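Local coordinates for protein acyl-CoA dehydrogenase (PDB 2PG0) that binds FAD and probably catalyses the alpha-beta dehydrogenation of acyl chains, as a flavoenzyme of the acyl-CoA dehydrogenase family, at residues L250-E261 against I298-I309; A333-M341 against I355-P363. All blocks are in the same frame, centred on the assembly; numbering follows the deposited sequence.

Interaction 1. Residues L250-E261 against I298-I309; sequences LVVAIAAQTAAE and IALGRTFVDRVI
Gln-257 and Glu-261 meet Arg-302 in a buried, nearly antiparallel packing of helix 237-273 on helix 285-313. The axes of the segments pass 10.1 Å apart at 152°. The bent chain of Gln-257 enters as a knob into the hole formed by Ile-298, Gly-301, Arg-302 and Val-305. Gln-257 NE2 gives a bent bond to Ile-298 O (3.0 Å), an oxygen already taken by Arg-302 N. Gln-257 OE1 lies 3.2 Å from Gly-301 C, where a side chain on the glycine would clash. Gln-257 NE2 also bonds Glu-261 OE2 (3.0 Å), from above the carboxylate plane. These two helices belong to the mainly helical C-terminal domain of the acyl-CoA dehydrogenase fold. Side-on, Arg-302 NE meets the syn lone pair of Glu-261 OE2 (2.9 Å), and NH2 bonds Glu-261 OE1 (3.0 Å), with the two planes nearly coplanar. Gln-257 CG lies over one guanidinium face. Asp-306 OD1 bonds NH1 at the edge, and Glu-79 of helix 71-84 adds a third carboxylate. Toward Ile-309 the contact turns apolar. Val-305 is the returning knob, with CG2 3.9 Å from Ile-254 CG1. Leu-250 CG stands anti to the backbone N (chi1 -175°), which brings CD1 to 3.7 Å from Val-308 CG1.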
loop_
_atom_site.group_PDB
_atom_site.type_symbol
_atom_site.label_atom_id
_atom_site.label_comp_id
_atom_site.label_asym_id
_atom_site.label_seq_id
_atom_site.Cartn_x
_atom_site.Cartn_y
_atom_site.Cartn_z
ATOM N N LEU A 250 -17.637 18.389 0.405
ATOM C CA LEU A 250 -17.065 18.827 1.677
ATOM C C LEU A 250 -17.781 18.173 2.859
ATOM O O LEU A 250 -17.139 17.767 3.832
ATOM C CB LEU A 250 -17.083 20.360 1.802
ATOM C CG LEU A 250 -16.412 20.982 3.042
ATOM C CD1 LEU A 250 -14.975 20.454 3.249
ATOM C CD2 LEU A 250 -16.424 22.507 2.959
ATOM N N VAL A 251 -19.105 18.082 2.772
ATOM C CA VAL A 251 -19.909 17.460 3.828
ATOM C C VAL A 251 -19.544 15.983 3.994
ATOM O O VAL A 251 -19.348 15.502 5.112
ATOM C CB VAL A 251 -21.429 17.664 3.560
ATOM C CG1 VAL A 251 -22.276 16.782 4.459
ATOM C CG2 VAL A 251 -21.795 19.147 3.753
ATOM N N VAL A 252 -19.417 15.275 2.874
ATOM C CA VAL A 252 -18.965 13.882 2.903
ATOM C C VAL A 252 -17.567 13.745 3.514
ATOM O O VAL A 252 -17.344 12.863 4.338
ATOM C CB VAL A 252 -19.030 13.240 1.498
ATOM C CG1 VAL A 252 -18.322 11.885 1.474
ATOM C CG2 VAL A 252 -20.495 13.101 1.073
ATOM N N ALA A 253 -16.646 14.631 3.133
ATOM C CA ALA A 253 -15.293 14.618 3.693
ATOM C C ALA A 253 -15.320 14.827 5.207
ATOM O O ALA A 253 -14.612 14.132 5.942
ATOM C CB ALA A 253 -14.418 15.674 3.022
ATOM N N ILE A 254 -16.148 15.772 5.664
ATOM C CA ILE A 254 -16.290 16.038 7.109
ATOM C C ILE A 254 -16.783 14.798 7.872
ATOM O O ILE A 254 -16.209 14.439 8.910
ATOM C CB ILE A 254 -17.189 17.269 7.393
ATOM C CG1 ILE A 254 -16.495 18.550 6.913
ATOM C CG2 ILE A 254 -17.539 17.361 8.893
ATOM C CD1 ILE A 254 -17.421 19.770 6.769
ATOM N N ALA A 255 -17.815 14.137 7.342
ATOM C CA ALA A 255 -18.392 12.942 7.975
ATOM C C ALA A 255 -17.422 11.763 7.995
ATOM O O ALA A 255 -17.344 11.017 8.975
ATOM C CB ALA A 255 -19.708 12.544 7.286
ATOM N N ALA A 256 -16.677 11.584 6.907
ATOM C CA ALA A 256 -15.691 10.513 6.867
ATOM C C ALA A 256 -14.529 10.760 7.848
ATOM O O ALA A 256 -14.038 9.819 8.486
ATOM C CB ALA A 256 -15.182 10.307 5.444
ATOM N N GLN A 257 -14.105 12.018 7.972
ATOM C CA GLN A 257 -13.038 12.394 8.898
ATOM C C GLN A 257 -13.469 12.065 10.329
ATOM O O GLN A 257 -12.722 11.445 11.090
ATOM C CB GLN A 257 -12.689 13.884 8.759
ATOM C CG GLN A 257 -11.591 14.382 9.711
ATOM C CD GLN A 257 -10.251 13.711 9.487
ATOM O OE1 GLN A 257 -9.865 13.412 8.349
ATOM N NE2 GLN A 257 -9.535 13.458 10.578
ATOM N N THR A 258 -14.686 12.478 10.674
ATOM C CA THR A 258 -15.263 12.174 11.988
ATOM C C THR A 258 -15.390 10.666 12.251
ATOM O O THR A 258 -15.094 10.196 13.355
ATOM C CB THR A 258 -16.632 12.849 12.158
ATOM O OG1 THR A 258 -16.495 14.248 11.911
ATOM C CG2 THR A 258 -17.148 12.653 13.578
ATOM N N ALA A 259 -15.826 9.918 11.241
ATOM C CA ALA A 259 -15.967 8.461 11.355
ATOM C C ALA A 259 -14.623 7.808 11.676
ATOM O O ALA A 259 -14.545 6.945 12.551
ATOM C CB ALA A 259 -16.568 7.871 10.079
ATOM N N ALA A 260 -13.569 8.241 10.983
ATOM C CA ALA A 260 -12.203 7.760 11.234
ATOM C C ALA A 260 -11.767 8.047 12.680
ATOM O O ALA A 260 -11.224 7.169 13.363
ATOM C CB ALA A 260 -11.228 8.396 10.249
ATOM N N GLU A 261 -12.005 9.279 13.126
ATOM C CA GLU A 261 -11.688 9.708 14.503
ATOM C C GLU A 261 -12.416 8.857 15.544
ATOM O O GLU A 261 -11.815 8.438 16.547
ATOM C CB GLU A 261 -11.989 11.206 14.681
ATOM C CG GLU A 261 -10.955 12.114 14.006
ATOM C CD GLU A 261 -11.437 13.545 13.742
ATOM O OE1 GLU A 261 -12.614 13.869 14.005
ATOM O OE2 GLU A 261 -10.625 14.355 13.251
ATOM N N ILE A 298 -4.996 10.439 10.368
ATOM C CA ILE A 298 -6.149 11.196 10.883
ATOM C C ILE A 298 -5.798 12.687 11.061
ATOM O O ILE A 298 -6.588 13.569 10.688
ATOM C CB ILE A 298 -6.715 10.554 12.175
ATOM C CG1 ILE A 298 -7.431 9.241 11.817
ATOM C CG2 ILE A 298 -7.641 11.552 12.941
ATOM C CD1 ILE A 298 -7.613 8.256 12.967
ATOM N N ALA A 299 -4.601 12.955 11.582
ATOM C CA ALA A 299 -4.111 14.322 11.787
ATOM C C ALA A 299 -3.994 15.059 10.449
ATOM O O ALA A 299 -4.380 16.228 10.330
ATOM C CB ALA A 299 -2.762 14.289 12.513
ATOM N N LEU A 300 -3.463 14.370 9.439
ATOM C CA LEU A 300 -3.389 14.921 8.087
ATOM C C LEU A 300 -4.757 15.296 7.520
ATOM O O LEU A 300 -4.930 16.392 6.985
ATOM C CB LEU A 300 -2.702 13.935 7.142
ATOM C CG LEU A 300 -1.203 13.718 7.315
ATOM C CD1 LEU A 300 -0.825 12.499 6.515
ATOM C CD2 LEU A 300 -0.371 14.934 6.870
ATOM N N GLY A 301 -5.720 14.385 7.637
ATOM C CA GLY A 301 -7.061 14.594 7.099
ATOM C C GLY A 301 -7.758 15.727 7.828
ATOM O O GLY A 301 -8.429 16.552 7.203
ATOM N N ARG A 302 -7.600 15.757 9.149
ATOM C CA ARG A 302 -8.227 16.796 9.983
ATOM C C ARG A 302 -7.683 18.184 9.630
ATOM O O ARG A 302 -8.446 19.135 9.441
ATOM C CB ARG A 302 -8.030 16.490 11.478
ATOM C CG ARG A 302 -8.567 17.569 12.458
ATOM C CD ARG A 302 -9.999 18.047 12.134
ATOM N NE ARG A 302 -11.038 17.038 12.336
ATOM C CZ ARG A 302 -12.331 17.230 12.077
ATOM N NH1 ARG A 302 -12.762 18.396 11.592
ATOM N NH2 ARG A 302 -13.200 16.252 12.300
ATOM N N THR A 303 -6.363 18.289 9.534
ATOM C CA THR A 303 -5.717 19.549 9.166
ATOM C C THR A 303 -6.161 20.015 7.775
ATOM O O THR A 303 -6.438 21.202 7.572
ATOM C CB THR A 303 -4.184 19.433 9.252
ATOM O OG1 THR A 303 -3.827 18.960 10.560
ATOM C CG2 THR A 303 -3.498 20.790 9.006
ATOM N N PHE A 304 -6.251 19.081 6.828
ATOM C CA PHE A 304 -6.625 19.426 5.456
ATOM C C PHE A 304 -8.096 19.833 5.350
ATOM O O PHE A 304 -8.417 20.887 4.784
ATOM C CB PHE A 304 -6.313 18.264 4.503
ATOM C CG PHE A 304 -6.381 18.635 3.052
ATOM C CD1 PHE A 304 -5.317 19.303 2.445
ATOM C CD2 PHE A 304 -7.506 18.322 2.290
ATOM C CE1 PHE A 304 -5.366 19.653 1.100
ATOM C CE2 PHE A 304 -7.565 18.664 0.931
ATOM C CZ PHE A 304 -6.489 19.330 0.340
ATOM N N VAL A 305 -8.994 19.018 5.903
ATOM C CA VAL A 305 -10.425 19.353 5.824
ATOM C C VAL A 305 -10.730 20.683 6.528
ATOM O O VAL A 305 -11.539 21.473 6.037
ATOM C CB VAL A 305 -11.338 18.196 6.314
ATOM C CG1 VAL A 305 -11.354 18.098 7.832
ATOM C CG2 VAL A 305 -12.756 18.344 5.747
ATOM N N ASP A 306 -10.048 20.935 7.647
ATOM C CA ASP A 306 -10.210 22.182 8.398
ATOM C C ASP A 306 -9.782 23.384 7.563
ATOM O O ASP A 306 -10.446 24.426 7.574
ATOM C CB ASP A 306 -9.414 22.141 9.708
ATOM C CG ASP A 306 -10.162 21.439 10.840
ATOM O OD1 ASP A 306 -11.339 21.030 10.669
ATOM O OD2 ASP A 306 -9.555 21.305 11.919
ATOM N N ARG A 307 -8.688 23.227 6.819
ATOM C CA ARG A 307 -8.238 24.290 5.918
ATOM C C ARG A 307 -9.237 24.523 4.780
ATOM O O ARG A 307 -9.544 25.669 4.440
ATOM C CB ARG A 307 -6.831 23.994 5.382
ATOM C CG ARG A 307 -6.220 25.110 4.553
ATOM C CD ARG A 307 -6.004 26.371 5.376
ATOM N NE ARG A 307 -5.506 27.449 4.527
ATOM C CZ ARG A 307 -6.291 28.300 3.881
ATOM N NH1 ARG A 307 -7.609 28.213 4.011
ATOM N NH2 ARG A 307 -5.763 29.247 3.119
ATOM N N VAL A 308 -9.743 23.439 4.199
ATOM C CA VAL A 308 -10.755 23.534 3.151
ATOM C C VAL A 308 -12.042 24.209 3.654
ATOM O O VAL A 308 -12.603 25.052 2.957
ATOM C CB VAL A 308 -11.031 22.149 2.496
ATOM C CG1 VAL A 308 -12.204 22.216 1.534
ATOM C CG2 VAL A 308 -9.777 21.659 1.752
ATOM N N ILE A 309 -12.499 23.850 4.856
ATOM C CA ILE A 309 -13.642 24.548 5.487
ATOM C C ILE A 309 -13.393 26.067 5.522
ATOM O O ILE A 309 -14.238 26.843 5.083
ATOM C CB ILE A 309 -13.961 23.988 6.911
ATOM C CG1 ILE A 309 -14.595 22.594 6.812
ATOM C CG2 ILE A 309 -14.882 24.940 7.698
ATOM C CD1 ILE A 309 -14.549 21.803 8.124
#

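Interaction 2. Residues A333-M341 against I355-P363; sequences AKRVAAEAM and IARRYRDIP
The Tyr-359 ring takes the Met-341 methyl over one face, and Ala-337 O and Ala-338 CA at its edge. This is a Met-aromatic contact in the C-terminal helical domain, where helix 319-343 packs nearly antiparallel on helix 354-361. Met-341 CE is 3.5 Å from the ring centroid and 12° off the normal, a CH-pi contact. SD lies behind it over the same face. The thioether chain runs extended and turns at its last torsion (chi3 -85°), which lays the methyl over the ring. Ala-337 O lies in the ring plane, 3.6 Å from Tyr-359 CD1. An alanine at Tyr-359 is likely to leave the Met-341 methyl without its aromatic bed and open a gap beside Ala-337 and Ala-338.

Small residues let the helices approach to 9.3 Å between the axes of the two segments. Ala-337 CB touches Ile-362 CG2 at 3.5 Å, and Ala-340 CB meets Ile-355 CD1 at the same distance. Ala-333 CB rests on the other branch of Ile-362, at CD1. In both Ile-362 (chi1 -164°) and Ile-355, CG1 stands anti to the backbone N, which sends each CD1 to its alanine. No direct hydrogen bond crosses between the segments. Pro-363 of the third subunit packs on Met-341 and Tyr-359. Met-341 is next in sequence to Gln-342, an FAD-binding residue, and its side chain is about 9 Å from a bound FAD. At the far end, Lys-334 NZ forms a salt bridge with Glu-331. Lys-334 NZ also donates to a water oxygen (3.0 Å). That water donates to Pro-363 O of the same chain at 2.8 Å.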
loop_
_atom_site.group_PDB
_atom_site.type_symbol
_atom_site.label_atom_id
_atom_site.label_comp_id
_atom_site.label_asym_id
_atom_site.label_seq_id
_atom_site.Cartn_x
_atom_site.Cartn_y
_atom_site.Cartn_z
ATOM N N ALA A 333 -10.441 6.590 5.859
ATOM C CA ALA A 333 -11.394 6.108 6.849
ATOM C C ALA A 333 -11.689 4.621 6.631
ATOM O O ALA A 333 -11.859 3.868 7.590
ATOM C CB ALA A 333 -12.663 6.948 6.816
ATOM N N LYS A 334 -11.715 4.195 5.366
ATOM C CA LYS A 334 -11.855 2.774 5.036
ATOM C C LYS A 334 -10.690 1.955 5.589
ATOM O O LYS A 334 -10.897 0.873 6.131
ATOM C CB LYS A 334 -12.010 2.581 3.520
ATOM C CG LYS A 334 -13.417 2.904 3.011
ATOM C CD LYS A 334 -13.451 3.140 1.491
ATOM C CE LYS A 334 -13.096 1.903 0.692
ATOM N NZ LYS A 334 -12.937 2.250 -0.771
ATOM N N ARG A 335 -9.474 2.496 5.478
ATOM C CA ARG A 335 -8.284 1.822 5.987
ATOM C C ARG A 335 -8.317 1.757 7.507
ATOM O O ARG A 335 -7.986 0.739 8.101
ATOM C CB ARG A 335 -7.007 2.531 5.528
ATOM C CG ARG A 335 -6.727 2.392 4.036
ATOM C CD ARG A 335 -5.271 2.750 3.722
ATOM N NE ARG A 335 -4.937 4.123 4.089
ATOM C CZ ARG A 335 -5.238 5.201 3.363
ATOM N NH1 ARG A 335 -5.887 5.081 2.214
ATOM N NH2 ARG A 335 -4.880 6.407 3.783
ATOM N N VAL A 336 -8.712 2.859 8.130
ATOM C CA VAL A 336 -8.947 2.875 9.572
ATOM C C VAL A 336 -9.923 1.769 9.995
ATOM O O VAL A 336 -9.646 1.030 10.933
ATOM C CB VAL A 336 -9.400 4.277 10.050
ATOM C CG1 VAL A 336 -9.921 4.225 11.499
ATOM C CG2 VAL A 336 -8.235 5.268 9.917
ATOM N N ALA A 337 -11.047 1.647 9.287
ATOM C CA ALA A 337 -12.064 0.658 9.615
ATOM C C ALA A 337 -11.517 -0.773 9.542
ATOM O O ALA A 337 -11.788 -1.583 10.425
ATOM C CB ALA A 337 -13.285 0.825 8.704
ATOM N N ALA A 338 -10.733 -1.065 8.501
ATOM C CA ALA A 338 -10.127 -2.386 8.322
ATOM C C ALA A 338 -9.154 -2.728 9.452
ATOM O O ALA A 338 -9.145 -3.858 9.955
ATOM C CB ALA A 338 -9.420 -2.481 6.956
ATOM N N GLU A 339 -8.330 -1.752 9.831
ATOM C CA GLU A 339 -7.420 -1.895 10.968
ATOM C C GLU A 339 -8.185 -2.104 12.272
ATOM O O GLU A 339 -7.842 -2.984 13.070
ATOM C CB GLU A 339 -6.520 -0.656 11.085
ATOM C CG GLU A 339 -5.414 -0.611 10.060
ATOM C CD GLU A 339 -4.291 -1.566 10.399
ATOM O OE1 GLU A 339 -3.396 -1.164 11.163
ATOM O OE2 GLU A 339 -4.307 -2.717 9.905
ATOM N N ALA A 340 -9.224 -1.293 12.476
ATOM C CA ALA A 340 -10.072 -1.384 13.669
ATOM C C ALA A 340 -10.727 -2.764 13.832
ATOM O O ALA A 340 -10.651 -3.353 14.912
ATOM C CB ALA A 340 -11.132 -0.277 13.657
ATOM N N MET A 341 -11.368 -3.282 12.781
ATOM C CA MET A 341 -11.966 -4.618 12.880
ATOM C C MET A 341 -10.905 -5.637 13.296
ATOM O O MET A 341 -11.109 -6.383 14.257
ATOM C CB MET A 341 -12.671 -5.073 11.589
ATOM C CG MET A 341 -13.396 -6.453 11.756
ATOM S SD MET A 341 -13.992 -7.182 10.204
ATOM C CE MET A 341 -15.549 -6.303 10.146
ATOM N N ILE A 355 -17.898 -1.211 16.571
ATOM C CA ILE A 355 -16.992 -1.203 15.415
ATOM C C ILE A 355 -17.532 -1.956 14.193
ATOM O O ILE A 355 -17.254 -1.558 13.062
ATOM C CB ILE A 355 -15.538 -1.655 15.763
ATOM C CG1 ILE A 355 -14.562 -1.233 14.658
ATOM C CG2 ILE A 355 -15.453 -3.152 16.036
ATOM C CD1 ILE A 355 -14.531 0.282 14.416
ATOM N N ALA A 356 -18.305 -3.020 14.418
ATOM C CA ALA A 356 -18.884 -3.793 13.311
ATOM C C ALA A 356 -19.742 -2.895 12.416
ATOM O O ALA A 356 -19.607 -2.903 11.183
ATOM C CB ALA A 356 -19.701 -4.967 13.844
ATOM N N ARG A 357 -20.619 -2.121 13.052
ATOM C CA ARG A 357 -21.513 -1.195 12.363
ATOM C C ARG A 357 -20.746 -0.065 11.669
ATOM O O ARG A 357 -21.031 0.272 10.515
ATOM C CB ARG A 357 -22.481 -0.622 13.383
ATOM C CG ARG A 357 -23.513 0.306 12.872
ATOM C CD ARG A 357 -23.969 1.093 14.084
ATOM N NE ARG A 357 -23.349 2.385 14.056
ATOM C CZ ARG A 357 -23.240 3.234 15.069
ATOM N NH1 ARG A 357 -23.668 2.947 16.305
ATOM N NH2 ARG A 357 -22.671 4.393 14.813
ATOM N N ARG A 358 -19.767 0.510 12.371
ATOM C CA ARG A 358 -18.918 1.560 11.796
ATOM C C ARG A 358 -18.226 1.041 10.532
ATOM O O ARG A 358 -18.166 1.743 9.523
ATOM C CB ARG A 358 -17.880 2.049 12.813
ATOM C CG ARG A 358 -18.477 2.576 14.133
ATOM C CD ARG A 358 -18.915 4.014 14.012
ATOM N NE ARG A 358 -19.410 4.549 15.286
ATOM C CZ ARG A 358 -20.010 5.727 15.424
ATOM N NH1 ARG A 358 -20.207 6.521 14.368
ATOM N NH2 ARG A 358 -20.425 6.113 16.629
ATOM N N TYR A 359 -17.735 -0.198 10.599
ATOM C CA TYR A 359 -17.064 -0.854 9.466
ATOM C C TYR A 359 -17.994 -1.012 8.257
ATOM O O TYR A 359 -17.598 -0.723 7.127
ATOM C CB TYR A 359 -16.496 -2.214 9.896
ATOM C CG TYR A 359 -15.868 -3.020 8.771
ATOM C CD1 TYR A 359 -14.485 -2.987 8.560
ATOM C CD2 TYR A 359 -16.648 -3.827 7.942
ATOM C CE1 TYR A 359 -13.895 -3.734 7.541
ATOM C CE2 TYR A 359 -16.075 -4.578 6.923
ATOM C CZ TYR A 359 -14.697 -4.522 6.724
ATOM O OH TYR A 359 -14.112 -5.263 5.722
ATOM N N ARG A 360 -19.222 -1.474 8.498
ATOM C CA ARG A 360 -20.209 -1.639 7.418
ATOM C C ARG A 360 -20.656 -0.305 6.823
ATOM O O ARG A 360 -21.016 -0.241 5.650
ATOM C CB ARG A 360 -21.436 -2.419 7.908
ATOM C CG ARG A 360 -21.194 -3.921 8.123
ATOM C CD ARG A 360 -22.486 -4.675 8.412
ATOM N NE ARG A 360 -23.020 -4.339 9.734
ATOM C CZ ARG A 360 -23.960 -3.428 9.960
ATOM N NH1 ARG A 360 -24.494 -2.747 8.951
ATOM N NH2 ARG A 360 -24.364 -3.196 11.207
ATOM N N ASP A 361 -20.624 0.750 7.634
ATOM C CA ASP A 361 -21.132 2.069 7.233
ATOM C C ASP A 361 -20.162 2.850 6.339
ATOM O O ASP A 361 -20.580 3.588 5.444
ATOM C CB ASP A 361 -21.501 2.909 8.469
ATOM C CG ASP A 361 -22.816 2.463 9.123
ATOM O OD1 ASP A 361 -23.454 1.523 8.606
ATOM O OD2 ASP A 361 -23.218 3.065 10.159
ATOM N N ILE A 362 -18.868 2.666 6.568
ATOM C CA ILE A 362 -17.871 3.527 5.929
ATOM C C ILE A 362 -17.666 3.390 4.405
ATOM O O ILE A 362 -17.463 4.405 3.744
ATOM C CB ILE A 362 -16.500 3.514 6.690
ATOM C CG1 ILE A 362 -15.615 4.700 6.255
ATOM C CG2 ILE A 362 -15.788 2.152 6.571
ATOM C CD1 ILE A 362 -16.215 6.066 6.615
ATOM N N PRO A 363 -17.709 2.159 3.845
ATOM C CA PRO A 363 -17.152 2.050 2.482
ATOM C C PRO A 363 -17.948 2.770 1.392
ATOM O O PRO A 363 -17.386 3.130 0.338
ATOM C CB PRO A 363 -17.087 0.539 2.242
ATOM C CG PRO A 363 -18.098 -0.047 3.140
ATOM C CD PRO A 363 -18.214 0.862 4.338
HETATM O O HOH W 1 -15.834 1.644 -1.427
#

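Both contacts are buried and nearly antiparallel, and both lie in the C-terminal helical domain. Their centres are 16 Å apart. They use different helices, but 250-261 also packs on 333-341: Ala-256 O and Ala-260 CB touch Ala-333 CB. Ala-259 CB reaches Ile-362 CD1, so helix 237-273 adjoins both partners of interaction 2. The chemistry differs. Interaction 1 has a partly exposed salt-bridge network at one end and an aliphatic core at the other. Interaction 2 relies on alanines, isoleucines and one ring, with a single water bridge. Interaction 1 lies away from the annotated FAD sites, whereas interaction 2 comes near them. Each adjoins another subunit, the second at interaction 1 and the third at interaction 2.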